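Local coordinates for cupin 2 conserved barrel domain protein (Planctomyces limnophilus, PDB 4H7L) that is of unknown function but binds a copper ion in a cupin barrel, through a site built of three histidines and one glutamate, at residues Arg59-Arg64 with Glu68-Leu73; Val28-Pro31 with Gln36-Phe39. One frame throughout, in Å; residues are numbered along the deposited sequence.

Interaction 1 (Arg59-Arg64 with Glu68-Leu73); sequences RTHYHR and EIYVVL. With CU (copper (II) ion), chain D.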
# COMPACT_ATOMS: atom_id res chain seq x y z
N ARG B 59 -9.70 8.43 18.85
CA ARG B 59 -8.95 9.62 19.21
C ARG B 59 -8.02 10.01 18.06
O ARG B 59 -7.45 9.14 17.40
CB ARG B 59 -8.08 9.38 20.45
CG ARG B 59 -8.83 9.20 21.75
CD ARG B 59 -7.86 9.10 22.92
NE ARG B 59 -7.23 10.38 23.23
CZ ARG B 59 -6.37 10.58 24.22
NH1 ARG B 59 -6.03 9.58 25.02
NH2 ARG B 59 -5.85 11.78 24.43
N THR B 60 -7.88 11.30 17.83
CA THR B 60 -6.84 11.80 16.95
C THR B 60 -5.50 11.40 17.53
O THR B 60 -5.27 11.54 18.74
CB THR B 60 -6.90 13.33 16.82
OG1 THR B 60 -8.12 13.71 16.18
CG2 THR B 60 -5.72 13.84 16.00
N HIS B 61 -4.61 10.89 16.69
CA HIS B 61 -3.31 10.41 17.15
C HIS B 61 -2.22 10.78 16.15
O HIS B 61 -2.51 11.28 15.06
CB HIS B 61 -3.34 8.89 17.34
CG HIS B 61 -3.37 8.12 16.06
ND1 HIS B 61 -4.55 7.76 15.44
CD2 HIS B 61 -2.37 7.63 15.29
CE1 HIS B 61 -4.27 7.09 14.33
NE2 HIS B 61 -2.96 7.00 14.22
N TYR B 62 -0.98 10.54 16.52
CA TYR B 62 0.13 10.75 15.60
C TYR B 62 1.30 9.83 15.93
O TYR B 62 1.33 9.17 16.97
CB TYR B 62 0.58 12.21 15.60
CG TYR B 62 1.22 12.68 16.88
CD1 TYR B 62 0.44 13.06 17.97
CD2 TYR B 62 2.60 12.78 17.00
CE1 TYR B 62 1.03 13.50 19.14
CE2 TYR B 62 3.19 13.22 18.16
CZ TYR B 62 2.40 13.59 19.23
OH TYR B 62 2.99 14.02 20.40
N HIS B 63 2.27 9.79 15.02
CA HIS B 63 3.40 8.90 15.14
C HIS B 63 4.67 9.73 15.06
O HIS B 63 4.76 10.67 14.27
CB HIS B 63 3.37 7.86 14.01
CG HIS B 63 2.05 7.16 13.89
ND1 HIS B 63 1.56 6.30 14.85
CD2 HIS B 63 1.12 7.18 12.90
CE1 HIS B 63 0.39 5.83 14.47
NE2 HIS B 63 0.10 6.35 13.29
N ARG B 64 5.65 9.39 15.89
CA ARG B 64 6.88 10.16 15.96
C ARG B 64 7.99 9.58 15.10
O ARG B 64 8.96 10.27 14.80
CB ARG B 64 7.36 10.24 17.42
CG ARG B 64 6.41 10.97 18.32
CD ARG B 64 7.00 11.22 19.71
NE ARG B 64 6.11 12.06 20.50
CZ ARG B 64 6.45 12.68 21.62
NH1 ARG B 64 7.67 12.57 22.12
NH2 ARG B 64 5.55 13.43 22.25
N GLU B 68 2.81 6.96 7.46
CA GLU B 68 1.78 6.06 6.99
C GLU B 68 1.22 6.54 5.65
O GLU B 68 1.20 7.73 5.37
CB GLU B 68 0.65 5.96 8.03
CG GLU B 68 1.09 5.37 9.36
CD GLU B 68 -0.07 5.14 10.32
OE1 GLU B 68 -0.13 4.04 10.91
OE2 GLU B 68 -0.90 6.06 10.51
N ILE B 69 0.81 5.59 4.82
CA ILE B 69 0.11 5.92 3.59
C ILE B 69 -1.18 5.12 3.52
O ILE B 69 -1.15 3.91 3.35
CB ILE B 69 0.94 5.62 2.34
CG1 ILE B 69 2.24 6.42 2.36
CG2 ILE B 69 0.14 5.94 1.09
CD1 ILE B 69 3.15 6.13 1.18
N TYR B 70 -2.30 5.81 3.67
CA TYR B 70 -3.61 5.17 3.57
C TYR B 70 -4.04 5.13 2.11
O TYR B 70 -3.87 6.10 1.38
CB TYR B 70 -4.65 5.95 4.37
CG TYR B 70 -4.46 5.96 5.87
CD1 TYR B 70 -3.36 5.35 6.47
CD2 TYR B 70 -5.39 6.58 6.70
CE1 TYR B 70 -3.19 5.37 7.85
CE2 TYR B 70 -5.23 6.60 8.07
CZ TYR B 70 -4.13 6.00 8.64
OH TYR B 70 -3.97 6.01 10.01
N VAL B 71 -4.58 4.00 1.68
CA VAL B 71 -5.23 3.91 0.38
C VAL B 71 -6.67 3.46 0.58
O VAL B 71 -6.92 2.31 0.95
CB VAL B 71 -4.53 2.91 -0.54
CG1 VAL B 71 -5.22 2.87 -1.90
CG2 VAL B 71 -3.06 3.27 -0.71
N VAL B 72 -7.62 4.35 0.32
CA VAL B 72 -9.04 4.03 0.52
C VAL B 72 -9.56 3.05 -0.52
O VAL B 72 -9.46 3.31 -1.72
CB VAL B 72 -9.91 5.30 0.48
CG1 VAL B 72 -11.37 4.93 0.67
CG2 VAL B 72 -9.46 6.29 1.55
N LEU B 73 -10.13 1.94 -0.07
CA LEU B 73 -10.71 0.95 -0.97
C LEU B 73 -12.23 1.11 -1.05
O LEU B 73 -12.82 0.95 -2.12
CB LEU B 73 -10.35 -0.47 -0.51
CG LEU B 73 -8.85 -0.78 -0.49
CD1 LEU B 73 -8.61 -2.27 -0.32
CD2 LEU B 73 -8.15 -0.28 -1.75
CU CU D . -1.86 6.31 12.46
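E68 reaches H63 and H61 through the copper ion they share. CB leaves the strand toward 59-64; with CG anti to the carbonyl carbon (chi1 -63°) and the chain extended beyond it, E68 CG passes 4.0 Å from H63 CD2 and CD brings the carboxylate to the metal. E68 OE2 binds copper at 2.2 Å; E68 OE1 stays 3.2 Å from it and takes a hydrogen bond from N114, which helps fix the rotation of the group. H63 NE2 binds copper at 2.1 Å and lies 3.0 Å from E68 OE2 as a fellow ligand; the two side chains cross at about a right angle, with ring and carboxylate planes 69° apart. The spacing H61-Y62-H63, then E68, is that of the first cupin motif, and H104 adds the fourth ligand. H61 NE2 binds copper at 2.2 Å, while H63 ND1 is hydrogen-bonded to the backbone oxygen of D124, a second-shell hold on that ring. Y70 OH donates to E68 OE2 over 3.1 Å, from above the carboxylate plane; a phenylalanine here would probably leave the metal-bound oxygen without this second grip and the carboxylate freer to tilt.

Interaction 2 (Val28-Pro31 with Gln36-Phe39); sequences VACP and QRAF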
# COMPACT_ATOMS: atom_id res chain seq x y z
N VAL B 28 -7.32 -8.30 14.21
CA VAL B 28 -7.09 -7.83 15.57
C VAL B 28 -7.79 -6.51 15.80
O VAL B 28 -7.85 -5.66 14.90
CB VAL B 28 -5.59 -7.66 15.86
CG1 VAL B 28 -5.38 -6.69 17.02
CG2 VAL B 28 -4.95 -9.00 16.15
N ALA B 29 -8.32 -6.32 17.00
CA ALA B 29 -8.99 -5.08 17.35
C ALA B 29 -8.00 -3.94 17.51
O ALA B 29 -6.94 -4.10 18.13
CB ALA B 29 -9.81 -5.26 18.62
N CYS B 30 -8.34 -2.78 16.95
CA CYS B 30 -7.58 -1.56 17.14
C CYS B 30 -8.58 -0.44 17.43
O CYS B 30 -9.78 -0.63 17.25
CB CYS B 30 -6.73 -1.25 15.91
SG CYS B 30 -7.66 -1.28 14.37
N PRO B 31 -8.09 0.72 17.88
CA PRO B 31 -9.03 1.75 18.35
C PRO B 31 -10.06 2.17 17.31
O PRO B 31 -11.17 2.55 17.69
CB PRO B 31 -8.12 2.92 18.70
CG PRO B 31 -6.79 2.31 18.95
CD PRO B 31 -6.69 1.17 17.98
N GLN B 36 -5.87 -6.21 9.91
CA GLN B 36 -5.24 -7.45 9.48
C GLN B 36 -3.84 -7.12 8.97
O GLN B 36 -3.66 -6.69 7.83
CB GLN B 36 -6.10 -8.14 8.41
CG GLN B 36 -7.42 -8.68 8.96
CD GLN B 36 -8.36 -9.19 7.88
OE1 GLN B 36 -8.98 -8.41 7.16
NE2 GLN B 36 -8.50 -10.50 7.78
N ARG B 37 -2.86 -7.32 9.84
CA ARG B 37 -1.52 -6.77 9.63
C ARG B 37 -0.56 -7.78 9.00
O ARG B 37 -0.47 -8.92 9.43
CB ARG B 37 -0.96 -6.27 10.97
CG ARG B 37 -1.93 -5.40 11.76
CD ARG B 37 -1.22 -4.62 12.86
NE ARG B 37 -2.09 -3.62 13.48
CZ ARG B 37 -2.80 -3.81 14.60
NH1 ARG B 37 -2.75 -4.96 15.25
NH2 ARG B 37 -3.55 -2.83 15.07
N ALA B 38 0.16 -7.33 7.97
CA ALA B 38 1.10 -8.19 7.26
C ALA B 38 2.49 -7.57 7.20
O ALA B 38 2.64 -6.35 7.25
CB ALA B 38 0.60 -8.46 5.85
N PHE B 39 3.50 -8.42 7.11
CA PHE B 39 4.88 -7.99 6.88
C PHE B 39 5.43 -7.12 8.01
O PHE B 39 6.02 -6.08 7.76
CB PHE B 39 4.98 -7.25 5.55
CG PHE B 39 4.45 -8.05 4.38
CD1 PHE B 39 4.97 -9.30 4.09
CD2 PHE B 39 3.44 -7.55 3.59
CE1 PHE B 39 4.49 -10.03 3.03
CE2 PHE B 39 2.95 -8.28 2.52
CZ PHE B 39 3.48 -9.52 2.25
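R37 sets out with CG anti to the carbonyl carbon (chi1 -48°) and stays extended as far as NE, which carries its guanidinium across to V28 and C30 on the neighbouring strand. V28 holds CG1 anti to its own backbone N (chi1 158°), and that methyl meets R37 NH1 at 3.6 Å. The two side chains cross at about a right angle. The other terminal nitrogen goes to the cysteine: R37 NH2 lies 3.6 Å from C30 CB, so the methylene, not the sulfur, does the touching. Both approaches are oblique to the guanidinium plane. These are van der Waals contacts of a charged group with aliphatic carbons, which do not satisfy its N-H groups. R37 also packs on H50 of the adjoining strand 48-54, and C30 on A35. The side chain of R37 comes within about 8 Å of that of E68, and that of C30 within about 10 Å of the copper ion, nearest atoms in both cases, so both lie near the copper site but are not part of it. V28 and A35 are linked through their backbones, and the contact belongs to the antiparallel beta hairpin of strands 28-30 and 33-38, at one end of the cupin sheet.

How the interactions relate
From the N terminus, interaction 2 comes first: the chain runs out along 28-30, turns, and returns on 33-38, closing a short hairpin. Strand 48-54 then lies antiparallel to 33-38, carrying the sheet on toward strand 110-117. The loop after 48-54 brings 59-64 back against strand 67-72, where interaction 1 closes a second short loop beside the copper, whose fourth ligand, H104, comes from strand 104-107. The two closures follow in series and neither encloses nor crosses the other. Their centres are 13 Å apart and their nearest atoms about 6 Å, so they do not touch, yet both reach the same curled sheet, one at its hairpin end and the other beside strand 110-117.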